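Local coordinates for protein P35 antigen (Borrelia burgdorferi, PDB 4ALY) that serves as an outer surface lipoprotein of the Lyme disease agent and is critical for establishing infection after a tick bite, at residues Gln77-Arg82 with Ala186-Val191; Glu108-Ile113 with Glu168-Arg173; Ser119-His122 with His126-Thr129. One frame throughout, in Å; residues are numbered along the deposited sequence.

Contact 1 (Gln77-Arg82 with Ala186-Val191); sequences QKILDR and AKILNV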
ATOM      1  N   GLN A  77     -20.723  -7.748  11.666  1.00 45.74           N
ATOM      2  CA  GLN A  77     -19.777  -8.833  11.880  1.00 48.13           C
ATOM      3  C   GLN A  77     -18.694  -8.930  10.794  1.00 43.86           C
ATOM      4  O   GLN A  77     -17.551  -8.984  11.138  1.00 39.24           O
ATOM      5  CB  GLN A  77     -20.504 -10.181  12.033  1.00 51.57           C
ATOM      6  CG  GLN A  77     -20.699 -10.644  13.468  1.00 53.76           C
ATOM      7  CD  GLN A  77     -19.420 -11.190  14.099  1.00 62.26           C
ATOM      8  OE1 GLN A  77     -18.951 -10.664  15.105  1.00 64.00           O
ATOM      9  NE2 GLN A  77     -18.848 -12.250  13.507  1.00 64.59           N
ATOM     10  N   LYS A  78     -19.058  -8.944   9.510  1.00 42.95           N
ATOM     11  CA  LYS A  78     -18.082  -9.092   8.421  1.00 39.67           C
ATOM     12  C   LYS A  78     -17.182  -7.878   8.305  1.00 41.59           C
ATOM     13  O   LYS A  78     -15.989  -8.019   8.111  1.00 47.92           O
ATOM     14  CB  LYS A  78     -18.765  -9.277   7.087  1.00 41.82           C
ATOM     15  CG  LYS A  78     -18.988 -10.697   6.631  1.00 45.58           C
ATOM     16  CD  LYS A  78     -19.839 -10.616   5.368  1.00 53.79           C
ATOM     17  CE  LYS A  78     -20.396 -11.972   4.956  1.00 55.33           C
ATOM     18  NZ  LYS A  78     -19.288 -12.850   4.474  1.00 59.82           N
ATOM     19  N   ILE A  79     -17.756  -6.689   8.424  1.00 37.23           N
ATOM     20  CA  ILE A  79     -16.998  -5.446   8.533  1.00 36.19           C
ATOM     21  C   ILE A  79     -16.037  -5.390   9.738  1.00 40.43           C
ATOM     22  O   ILE A  79     -14.890  -4.914   9.624  1.00 35.24           O
ATOM     23  CB  ILE A  79     -17.962  -4.268   8.606  1.00 34.01           C
ATOM     24  CG1 ILE A  79     -18.603  -4.034   7.229  1.00 30.58           C
ATOM     25  CG2 ILE A  79     -17.287  -3.008   9.190  1.00 33.08           C
ATOM     26  CD1 ILE A  79     -19.920  -3.282   7.350  1.00 31.46           C
ATOM     27  N   LEU A  80     -16.509  -5.861  10.895  1.00 44.28           N
ATOM     28  CA  LEU A  80     -15.681  -5.888  12.095  1.00 42.45           C
ATOM     29  C   LEU A  80     -14.577  -6.931  12.007  1.00 40.83           C
ATOM     30  O   LEU A  80     -13.500  -6.681  12.546  1.00 34.54           O
ATOM     31  CB  LEU A  80     -16.505  -6.123  13.363  1.00 44.78           C
ATOM     32  CG  LEU A  80     -17.323  -4.941  13.880  1.00 47.85           C
ATOM     33  CD1 LEU A  80     -17.853  -5.242  15.281  1.00 45.39           C
ATOM     34  CD2 LEU A  80     -16.518  -3.649  13.814  1.00 45.53           C
ATOM     35  N   ASP A  81     -14.852  -8.077  11.366  1.00 32.01           N
ATOM     36  CA  ASP A  81     -13.815  -9.049  11.118  1.00 35.23           C
ATOM     37  C   ASP A  81     -12.731  -8.461  10.158  1.00 39.16           C
ATOM     38  O   ASP A  81     -11.564  -8.418  10.542  1.00 36.41           O
ATOM     39  CB  ASP A  81     -14.362 -10.388  10.580  1.00 36.49           C
ATOM     40  CG  ASP A  81     -15.321 -11.088  11.554  1.00 42.00           C
ATOM     41  OD1 ASP A  81     -15.426 -10.677  12.760  1.00 42.81           O
ATOM     42  OD2 ASP A  81     -16.010 -12.034  11.085  1.00 38.56           O
ATOM     43  N   ARG A  82     -13.130  -8.005   8.952  1.00 35.98           N
ATOM     44  CA  ARG A  82     -12.256  -7.317   8.025  1.00 33.47           C
ATOM     45  C   ARG A  82     -11.389  -6.200   8.677  1.00 34.03           C
ATOM     46  O   ARG A  82     -10.163  -6.222   8.506  1.00 31.99           O
ATOM     47  CB  ARG A  82     -12.997  -6.866   6.757  1.00 33.61           C
ATOM     48  CG  ARG A  82     -13.132  -7.988   5.719  1.00 39.24           C
ATOM     49  CD  ARG A  82     -14.011  -7.660   4.492  1.00 45.43           C
ATOM     50  NE  ARG A  82     -13.206  -7.274   3.312  1.00 60.30           N
ATOM     51  CZ  ARG A  82     -13.192  -7.917   2.139  1.00 59.70           C
ATOM     52  NH1 ARG A  82     -13.971  -8.978   1.965  1.00 58.84           N
ATOM     53  NH2 ARG A  82     -12.416  -7.488   1.139  1.00 50.26           N
ATOM     54  N   ALA A 186      -9.027   1.531  11.576  1.00 28.85           N
ATOM     55  CA  ALA A 186      -8.911   2.199  12.871  1.00 28.46           C
ATOM     56  C   ALA A 186     -10.104   3.129  13.075  1.00 31.05           C
ATOM     57  O   ALA A 186     -10.676   3.151  14.170  1.00 31.26           O
ATOM     58  CB  ALA A 186      -7.579   2.966  13.000  1.00 23.51           C
ATOM     59  N   LYS A 187     -10.472   3.885  12.032  1.00 30.33           N
ATOM     60  CA  LYS A 187     -11.710   4.666  12.056  1.00 32.87           C
ATOM     61  C   LYS A 187     -12.932   3.857  12.500  1.00 34.57           C
ATOM     62  O   LYS A 187     -13.638   4.266  13.405  1.00 37.05           O
ATOM     63  CB  LYS A 187     -11.964   5.363  10.713  1.00 31.63           C
ATOM     64  CG  LYS A 187     -11.223   6.685  10.647  1.00 32.15           C
ATOM     65  CD  LYS A 187     -11.279   7.346   9.287  1.00 32.73           C
ATOM     66  CE  LYS A 187     -10.777   8.771   9.532  1.00 37.63           C
ATOM     67  NZ  LYS A 187     -10.230   9.478   8.344  1.00 35.69           N
ATOM     68  N   ILE A 188     -13.157   2.711  11.861  1.00 33.19           N
ATOM     69  CA  ILE A 188     -14.344   1.890  12.079  1.00 31.55           C
ATOM     70  C   ILE A 188     -14.346   1.301  13.484  1.00 34.29           C
ATOM     71  O   ILE A 188     -15.352   1.415  14.190  1.00 40.76           O
ATOM     72  CB  ILE A 188     -14.449   0.728  11.042  1.00 28.89           C
ATOM     73  CG1 ILE A 188     -14.777   1.272   9.650  1.00 25.68           C
ATOM     74  CG2 ILE A 188     -15.409  -0.385  11.515  1.00 27.22           C
ATOM     75  CD1 ILE A 188     -14.892   0.184   8.609  1.00 23.24           C
ATOM     76  N   LEU A 189     -13.240   0.655  13.872  1.00 33.77           N
ATOM     77  CA  LEU A 189     -13.079   0.067  15.215  1.00 33.94           C
ATOM     78  C   LEU A 189     -13.137   1.101  16.340  1.00 35.77           C
ATOM     79  O   LEU A 189     -13.548   0.792  17.460  1.00 43.29           O
ATOM     80  CB  LEU A 189     -11.782  -0.711  15.312  1.00 31.05           C
ATOM     81  CG  LEU A 189     -11.542  -1.968  14.487  1.00 29.45           C
ATOM     82  CD1 LEU A 189     -10.073  -2.340  14.679  1.00 29.00           C
ATOM     83  CD2 LEU A 189     -12.438  -3.144  14.886  1.00 27.99           C
ATOM     84  N   ASN A 190     -12.757   2.335  16.053  1.00 37.42           N
ATOM     85  CA  ASN A 190     -12.879   3.388  17.064  1.00 39.95           C
ATOM     86  C   ASN A 190     -14.338   3.783  17.363  1.00 42.08           C
ATOM     87  O   ASN A 190     -14.589   4.632  18.229  1.00 41.86           O
ATOM     88  CB  ASN A 190     -12.066   4.624  16.706  1.00 38.65           C
ATOM     89  CG  ASN A 190     -11.568   5.351  17.940  1.00 44.30           C
ATOM     90  OD1 ASN A 190     -11.768   6.561  18.093  1.00 38.93           O
ATOM     91  ND2 ASN A 190     -10.917   4.606  18.846  1.00 43.32           N
ATOM     92  N   VAL A 191     -15.281   3.170  16.636  1.00 40.28           N
ATOM     93  CA  VAL A 191     -16.704   3.382  16.867  1.00 36.92           C
ATOM     94  C   VAL A 191     -17.424   2.072  16.762  1.00 37.63           C
ATOM     95  O   VAL A 191     -18.578   2.034  16.373  1.00 40.78           O
ATOM     96  CB  VAL A 191     -17.348   4.475  15.967  1.00 36.16           C
ATOM     97  CG1 VAL A 191     -16.861   5.862  16.385  1.00 36.73           C
ATOM     98  CG2 VAL A 191     -17.130   4.230  14.467  1.00 31.26           C
TER

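Contact 2 (Glu108-Ile113 with Glu168-Arg173); sequences EIFSKI and ETLINR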
ATOM      1  N   GLU A 108      20.285   1.660  -2.201  1.00 19.20           N
ATOM      2  CA  GLU A 108      19.996   2.330  -3.486  1.00 18.20           C
ATOM      3  C   GLU A 108      18.655   2.955  -3.619  1.00 17.62           C
ATOM      4  O   GLU A 108      18.400   3.655  -4.639  1.00 16.69           O
ATOM      5  CB  GLU A 108      20.040   1.378  -4.666  1.00 21.29           C
ATOM      6  CG  GLU A 108      21.135   0.346  -4.653  1.00 25.37           C
ATOM      7  CD  GLU A 108      22.488   0.932  -4.843  1.00 31.16           C
ATOM      8  OE1 GLU A 108      22.609   2.194  -4.930  1.00 37.58           O
ATOM      9  OE2 GLU A 108      23.432   0.121  -4.910  1.00 37.34           O
ATOM     10  N   ILE A 109      17.750   2.664  -2.684  1.00 16.38           N
ATOM     11  CA  ILE A 109      16.417   3.244  -2.762  1.00 15.19           C
ATOM     12  C   ILE A 109      16.189   4.053  -1.513  1.00 17.41           C
ATOM     13  O   ILE A 109      16.221   5.293  -1.562  1.00 19.50           O
ATOM     14  CB  ILE A 109      15.341   2.148  -2.962  1.00 14.76           C
ATOM     15  CG1 ILE A 109      15.805   1.138  -4.003  1.00 12.40           C
ATOM     16  CG2 ILE A 109      13.960   2.744  -3.321  1.00 14.54           C
ATOM     17  CD1 ILE A 109      14.852  -0.025  -4.256  1.00 12.02           C
ATOM     18  N   PHE A 110      15.982   3.399  -0.358  1.00 17.13           N
ATOM     19  CA  PHE A 110      15.386   4.154   0.752  1.00 16.09           C
ATOM     20  C   PHE A 110      16.325   5.279   1.166  1.00 16.07           C
ATOM     21  O   PHE A 110      15.934   6.390   1.562  1.00 13.93           O
ATOM     22  CB  PHE A 110      15.050   3.262   1.929  1.00 16.37           C
ATOM     23  CG  PHE A 110      14.013   2.206   1.648  1.00 15.88           C
ATOM     24  CD1 PHE A 110      13.045   2.373   0.671  1.00 16.77           C
ATOM     25  CD2 PHE A 110      13.963   1.056   2.438  1.00 16.23           C
ATOM     26  CE1 PHE A 110      12.057   1.412   0.456  1.00 16.65           C
ATOM     27  CE2 PHE A 110      12.951   0.094   2.270  1.00 16.81           C
ATOM     28  CZ  PHE A 110      11.998   0.263   1.272  1.00 16.44           C
ATOM     29  N   SER A 111      17.605   5.033   1.017  1.00 17.53           N
ATOM     30  CA  SER A 111      18.512   6.125   1.432  1.00 18.38           C
ATOM     31  C   SER A 111      18.728   7.184   0.318  1.00 17.52           C
ATOM     32  O   SER A 111      19.529   8.048   0.523  1.00 18.59           O
ATOM     33  CB  SER A 111      19.841   5.599   1.982  1.00 15.13           C
ATOM     34  OG  SER A 111      20.612   5.101   0.920  1.00 15.76           O
ATOM     35  N   LYS A 112      18.029   7.087  -0.808  1.00 17.04           N
ATOM     36  CA  LYS A 112      18.096   8.088  -1.901  1.00 19.61           C
ATOM     37  C   LYS A 112      16.776   8.805  -2.178  1.00 21.22           C
ATOM     38  O   LYS A 112      16.763   9.732  -2.984  1.00 26.88           O
ATOM     39  CB  LYS A 112      18.455   7.484  -3.257  1.00 19.62           C
ATOM     40  CG  LYS A 112      19.564   6.436  -3.288  1.00 20.72           C
ATOM     41  CD  LYS A 112      20.906   7.112  -3.151  1.00 21.95           C
ATOM     42  CE  LYS A 112      21.996   6.242  -3.768  1.00 23.22           C
ATOM     43  NZ  LYS A 112      23.174   6.941  -3.178  1.00 25.06           N
ATOM     44  N   ILE A 113      15.676   8.395  -1.561  1.00 19.19           N
ATOM     45  CA  ILE A 113      14.403   8.985  -1.885  1.00 19.05           C
ATOM     46  C   ILE A 113      13.825   9.631  -0.618  1.00 18.59           C
ATOM     47  O   ILE A 113      14.261   9.293   0.467  1.00 18.78           O
ATOM     48  CB  ILE A 113      13.413   7.908  -2.411  1.00 19.17           C
ATOM     49  CG1 ILE A 113      13.195   6.835  -1.307  1.00 17.70           C
ATOM     50  CG2 ILE A 113      13.901   7.330  -3.753  1.00 16.32           C
ATOM     51  CD1 ILE A 113      11.952   6.002  -1.473  1.00 17.20           C
ATOM     52  N   GLU A 168       7.471   7.036  -6.555  1.00 21.72           N
ATOM     53  CA  GLU A 168       6.025   7.188  -6.839  1.00 21.88           C
ATOM     54  C   GLU A 168       5.374   5.779  -6.668  1.00 19.80           C
ATOM     55  O   GLU A 168       4.414   5.581  -5.902  1.00 19.27           O
ATOM     56  CB  GLU A 168       5.886   7.678  -8.304  1.00 26.73           C
ATOM     57  CG  GLU A 168       4.861   8.729  -8.772  1.00 32.94           C
ATOM     58  CD  GLU A 168       5.334   9.487 -10.059  1.00 40.50           C
ATOM     59  OE1 GLU A 168       6.288  10.332  -9.951  1.00 44.26           O
ATOM     60  OE2 GLU A 168       4.784   9.266 -11.202  1.00 44.10           O
ATOM     61  N   THR A 169       5.924   4.799  -7.361  1.00 18.15           N
ATOM     62  CA  THR A 169       5.412   3.437  -7.332  1.00 19.31           C
ATOM     63  C   THR A 169       5.301   2.856  -5.900  1.00 20.53           C
ATOM     64  O   THR A 169       4.290   2.286  -5.544  1.00 21.07           O
ATOM     65  CB  THR A 169       6.329   2.564  -8.186  1.00 19.86           C
ATOM     66  OG1 THR A 169       6.367   3.095  -9.534  1.00 19.00           O
ATOM     67  CG2 THR A 169       5.903   1.139  -8.148  1.00 18.85           C
ATOM     68  N   LEU A 170       6.328   3.068  -5.074  1.00 20.06           N
ATOM     69  CA  LEU A 170       6.397   2.417  -3.798  1.00 18.82           C
ATOM     70  C   LEU A 170       5.526   3.175  -2.798  1.00 18.54           C
ATOM     71  O   LEU A 170       4.842   2.602  -1.941  1.00 16.72           O
ATOM     72  CB  LEU A 170       7.870   2.334  -3.333  1.00 16.73           C
ATOM     73  CG  LEU A 170       8.814   1.283  -3.955  1.00 18.08           C
ATOM     74  CD1 LEU A 170      10.215   1.364  -3.314  1.00 17.29           C
ATOM     75  CD2 LEU A 170       8.259  -0.135  -3.811  1.00 16.83           C
ATOM     76  N   ILE A 171       5.548   4.482  -2.917  1.00 18.81           N
ATOM     77  CA  ILE A 171       4.915   5.300  -1.917  1.00 20.98           C
ATOM     78  C   ILE A 171       3.481   5.686  -2.273  1.00 21.89           C
ATOM     79  O   ILE A 171       2.574   5.531  -1.466  1.00 23.76           O
ATOM     80  CB  ILE A 171       5.805   6.519  -1.646  1.00 22.41           C
ATOM     81  CG1 ILE A 171       7.115   5.954  -1.043  1.00 21.89           C
ATOM     82  CG2 ILE A 171       5.045   7.550  -0.781  1.00 19.95           C
ATOM     83  CD1 ILE A 171       8.103   6.996  -0.591  1.00 26.12           C
ATOM     84  N   ASN A 172       3.282   6.156  -3.485  1.00 21.05           N
ATOM     85  CA  ASN A 172       1.993   6.706  -3.857  1.00 22.14           C
ATOM     86  C   ASN A 172       1.082   5.597  -4.283  1.00 25.00           C
ATOM     87  O   ASN A 172      -0.136   5.768  -4.161  1.00 24.43           O
ATOM     88  CB  ASN A 172       2.155   7.703  -4.987  1.00 23.25           C
ATOM     89  CG  ASN A 172       2.994   8.916  -4.583  1.00 24.70           C
ATOM     90  OD1 ASN A 172       2.470   9.986  -4.558  1.00 28.15           O
ATOM     91  ND2 ASN A 172       4.264   8.735  -4.232  1.00 21.43           N
ATOM     92  N   ARG A 173       1.668   4.465  -4.745  1.00 21.44           N
ATOM     93  CA  ARG A 173       0.889   3.274  -4.979  1.00 19.97           C
ATOM     94  C   ARG A 173       0.875   2.291  -3.764  1.00 19.79           C
ATOM     95  O   ARG A 173      -0.129   2.226  -3.065  1.00 21.25           O
ATOM     96  CB  ARG A 173       1.092   2.597  -6.386  1.00 17.50           C
ATOM     97  CG  ARG A 173       0.419   1.238  -6.441  1.00 17.52           C
ATOM     98  CD  ARG A 173      -0.425   0.746  -7.631  1.00 18.55           C
ATOM     99  NE  ARG A 173       0.380   0.298  -8.739  1.00 18.81           N
ATOM    100  CZ  ARG A 173       0.092  -0.729  -9.540  1.00 19.73           C
ATOM    101  NH1 ARG A 173      -0.981  -1.491  -9.369  1.00 19.52           N
ATOM    102  NH2 ARG A 173       0.924  -0.992 -10.539  1.00 19.45           N
TER

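Contact 3 (Ser119-His122 with His126-Thr129); sequences STVH and HEYT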
ATOM      1  N   SER A 119       9.763  16.429   3.157  1.00 54.93           N
ATOM      2  CA  SER A 119      10.618  15.723   4.122  1.00 43.13           C
ATOM      3  C   SER A 119      12.063  16.116   4.031  1.00 39.12           C
ATOM      4  O   SER A 119      12.541  16.621   3.020  1.00 35.06           O
ATOM      5  CB  SER A 119      10.460  14.191   4.055  1.00 43.48           C
ATOM      6  OG  SER A 119       9.890  13.773   2.838  1.00 44.06           O
ATOM      7  N   THR A 120      12.764  15.761   5.089  1.00 43.04           N
ATOM      8  CA  THR A 120      14.037  16.337   5.448  1.00 44.50           C
ATOM      9  C   THR A 120      15.130  15.284   5.432  1.00 45.03           C
ATOM     10  O   THR A 120      16.239  15.549   4.982  1.00 46.73           O
ATOM     11  CB  THR A 120      13.869  16.928   6.868  1.00 41.82           C
ATOM     12  OG1 THR A 120      12.982  18.045   6.773  1.00 41.37           O
ATOM     13  CG2 THR A 120      15.172  17.354   7.493  1.00 39.72           C
ATOM     14  N   VAL A 121      14.815  14.108   5.975  1.00 40.28           N
ATOM     15  CA  VAL A 121      15.696  12.918   5.935  1.00 33.24           C
ATOM     16  C   VAL A 121      15.127  11.950   4.878  1.00 28.01           C
ATOM     17  O   VAL A 121      13.951  12.010   4.536  1.00 26.26           O
ATOM     18  CB  VAL A 121      15.773  12.213   7.338  1.00 35.29           C
ATOM     19  CG1 VAL A 121      16.706  12.967   8.271  1.00 31.94           C
ATOM     20  CG2 VAL A 121      14.373  12.068   7.980  1.00 30.97           C
ATOM     21  N   HIS A 122      15.962  11.081   4.340  1.00 28.57           N
ATOM     22  CA  HIS A 122      15.524  10.037   3.403  1.00 25.18           C
ATOM     23  C   HIS A 122      14.686   8.972   4.096  1.00 22.96           C
ATOM     24  O   HIS A 122      14.659   8.867   5.318  1.00 21.81           O
ATOM     25  CB  HIS A 122      16.748   9.400   2.796  1.00 26.64           C
ATOM     26  CG  HIS A 122      17.601  10.359   2.001  1.00 31.01           C
ATOM     27  ND1 HIS A 122      18.828  10.749   2.406  1.00 31.54           N
ATOM     28  CD2 HIS A 122      17.361  11.010   0.793  1.00 32.03           C
ATOM     29  CE1 HIS A 122      19.355  11.592   1.495  1.00 33.69           C
ATOM     30  NE2 HIS A 122      18.446  11.778   0.529  1.00 34.52           N
ATOM     31  N   HIS A 126      15.155   6.294  10.857  1.00 21.48           N
ATOM     32  CA  HIS A 126      14.280   5.798  11.958  1.00 23.75           C
ATOM     33  C   HIS A 126      12.922   6.501  11.941  1.00 23.47           C
ATOM     34  O   HIS A 126      11.933   6.022  12.464  1.00 24.08           O
ATOM     35  CB  HIS A 126      14.975   5.957  13.304  1.00 28.08           C
ATOM     36  CG  HIS A 126      14.212   5.351  14.479  1.00 37.93           C
ATOM     37  ND1 HIS A 126      13.299   6.060  15.224  1.00 39.37           N
ATOM     38  CD2 HIS A 126      14.257   4.059  15.044  1.00 41.79           C
ATOM     39  CE1 HIS A 126      12.796   5.262  16.192  1.00 38.82           C
ATOM     40  NE2 HIS A 126      13.375   4.037  16.077  1.00 42.09           N
ATOM     41  N   GLU A 127      12.834   7.638  11.275  1.00 21.31           N
ATOM     42  CA  GLU A 127      11.612   8.401  11.336  1.00 19.84           C
ATOM     43  C   GLU A 127      10.536   7.777  10.458  1.00 18.30           C
ATOM     44  O   GLU A 127       9.388   8.090  10.602  1.00 17.91           O
ATOM     45  CB  GLU A 127      11.911   9.863  10.934  1.00 19.64           C
ATOM     46  CG  GLU A 127      10.675  10.725  10.762  1.00 22.13           C
ATOM     47  CD  GLU A 127      10.906  12.155  10.260  1.00 25.66           C
ATOM     48  OE1 GLU A 127      12.037  12.699  10.355  1.00 29.06           O
ATOM     49  OE2 GLU A 127       9.916  12.782   9.772  1.00 28.69           O
ATOM     50  N   TYR A 128      10.931   6.911   9.538  1.00 18.45           N
ATOM     51  CA  TYR A 128      10.028   6.286   8.582  1.00 18.59           C
ATOM     52  C   TYR A 128       9.902   4.786   8.806  1.00 19.35           C
ATOM     53  O   TYR A 128       9.457   4.060   7.928  1.00 18.26           O
ATOM     54  CB  TYR A 128      10.490   6.608   7.167  1.00 18.25           C
ATOM     55  CG  TYR A 128      10.365   8.074   6.932  1.00 18.09           C
ATOM     56  CD1 TYR A 128       9.127   8.639   6.732  1.00 18.53           C
ATOM     57  CD2 TYR A 128      11.483   8.911   6.969  1.00 18.24           C
ATOM     58  CE1 TYR A 128       8.970  10.007   6.576  1.00 20.69           C
ATOM     59  CE2 TYR A 128      11.344  10.273   6.793  1.00 19.71           C
ATOM     60  CZ  TYR A 128      10.081  10.820   6.610  1.00 21.43           C
ATOM     61  OH  TYR A 128       9.899  12.185   6.415  1.00 26.68           O
ATOM     62  N   THR A 129      10.311   4.324   9.990  1.00 20.49           N
ATOM     63  CA  THR A 129      10.070   2.937  10.401  1.00 22.16           C
ATOM     64  C   THR A 129       8.641   2.458  10.084  1.00 21.75           C
ATOM     65  O   THR A 129       8.458   1.473   9.316  1.00 18.81           O
ATOM     66  CB  THR A 129      10.353   2.754  11.915  1.00 23.06           C
ATOM     67  OG1 THR A 129      11.656   3.261  12.210  1.00 21.01           O
ATOM     68  CG2 THR A 129      10.263   1.288  12.306  1.00 20.04           C
TER

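Contact 1 (Gln77-Arg82 with Ala186-Val191)
Ile-79 and Leu-80 meet Ile-188 and Leu-189 with no hydrogen bond between the segments; the shortest polar bonds here run within each helix, from Asn-190 N to Ala-186 O at 2.9 Å and from Asp-81 N to Gln-77 O at the same length. The junction itself is wholly apolar and illustrates how a few branched side chains can join two helices with little buried surface, here 148 Å² over both sides. Leu-80 and Ile-188 bury equal shares, and Ile-188 enters two of the three side-chain contacts. Its CB is directed toward residues 77-82, and its two arms share the work: CG2 lies 4.0 Å from Ile-79 CG2, while CD1 approaches that same Ile-79 methyl from the other branch. The two isoleucines cross at about a right angle, one methyl set against both arms of its partner. Ile-79 can offer CG2 because this branch stands opposite the backbone nitrogen, with CG1 turned away from the carbonyl carbon (chi1 -73°).

Helix 70-95 and the end of helix 163-189 are packed within an all-helical fold of the PFam54_60 family, and the backbones come as close as 7.2 Å between Leu-80 CA and Leu-189 CA. Beside the isoleucine pair, Leu-80 bends its end inward and places CD2 4.1 Å from Ile-188 CG2. Leu-80 CD2 also lies 4.2 Å from Leu-189 CD2, on the partly exposed flank. Just beyond, helix 163-189 gives out, and Val-191 N bonds back to Ile-188 O at 3.0 Å. Phe-210 of helix 200-233 and Leu-275 of helix 254-275 touch Ile-188, and Leu-195 touches both isoleucines. Ser-83 lies against Ile-188 and Leu-189 and hydrogen-bonds through OG to Ile-79 O.

Contact 2 (Glu108-Ile113 with Glu168-Arg173)
Leu-170 of helix 163-189 points a single methyl, CD1, at both Ile-109 and Phe-110, which lie side by side ahead of it. All five residues that meet across this contact are buried, and the aliphatic contacts account for more of the buried surface than the ring does. Leu-170 CD1 lies 4.0 Å from Ile-109 CG2, the two side chains crossing at about a right angle. A second aliphatic pair stands apart from the first: Ile-113 and Ile-171 reach toward each other tip to tip, their CD1 methyls 4.1 Å apart. Ile-113 makes this reach with CG1 between its backbone nitrogen and carbonyl carbon (chi1 61°), whereas Ile-171 has CG1 opposite its carbonyl carbon.

The aromatic contribution is smaller. Phe-110 brings CE1 to within 4.2 Å of Leu-170 CD1, and the methyl approaches the ring obliquely. The same ring packs edge-to-face with Phe-123.

Polar interactions do not span the two segments but shape each backbone. Glu-168 O accepts from two amides, Asn-172 N at 2.7 Å and Arg-173 N at 3.2 Å, the shared acceptor marking a wider, pi-type turn in helix 163-189. Opposite, Lys-112 N bonds to Ile-109 O at 2.7 Å as the short helix 106-110 runs out, so that Ile-113 follows in irregular chain yet still faces the same partner helix.

This is core packing of an all-helical fold: helix 106-110 is laid against helix 163-189, and Leu-153 of helix 143-157 touches both Ile-109 and Leu-170. Farther along helix 163-189, Arg-173 turns to other neighbours, making a salt bridge with Asp-223 of helix 200-233 and packing on Phe-257 and Ile-260 of helix 254-275.

Contact 3 (Ser119-His122 with His126-Thr129)
Tyr-128 is the centre of this contact, its ring reaching across to Val-121 and the backbone of His-122 while its hydroxyl arrives at Ser-119. Val-121 CG2 comes in at the ring edge, near the ring plane, 3.7 Å from CE2 of Tyr-128. Next to it His-122 O lies obliquely to the ring, 3.6 Å from Tyr-128 CD2. Tyr-128 OH ends 3.1 Å from Ser-119 CB, a packing contact; Ser-119 OG itself lies 3.9 Å from Tyr-128 OH and hydrogen-bonds instead to Asn-116 O. Glu-127 completes the first shell: its extended chain slants across Val-121 and brings OE1 to 3.4 Å from Val-121 CG2.

Two features place these groups. Glu-127 CG stands opposite its backbone nitrogen (chi1 172°) and lies 4.0 Å above one face of the Tyr-128 ring, offset toward the rim, so the ring is flanked by its own neighbour in sequence. The turn is closed farther out by Thr-129, whose OG1 donates to His-126 O at 2.8 Å; the donor is tilted 34° from the carbonyl plane. The backbone bond from Thr-129 N to that same oxygen is weak. Val-121 and Glu-127 also touch a crystal neighbour, so their fine arrangement may partly reflect lattice packing.

As an example of a loop folding back on itself, the contact brings together two pieces of chain separated by three residues. Both belong to the connection between helix 106-110 and helix 129-137; Tyr-128 occupies the N-cap position of the latter, while the ring of His-122 meets that of Phe-114 earlier in the connection.

Contacts 1 and 2 both draw on helix 163-189, near its C-terminal end and in its first half respectively, with centres about 30 Å apart on opposite sides of the chain's centre. Along the sequence, contact 1 encloses the other two, and contact 2 in turn encloses contact 3. Contacts 2 and 3 are neighbours, about 12 Å between centres, and touch directly: Ile-113 O lies 3.4 Å from His-122 CB. Within the all-helical body of this surface lipoprotein, the contacts thus join one long helix to helix 70-95 at one end and to the short helix 106-110 at the other, beyond which the connecting loop packs on itself.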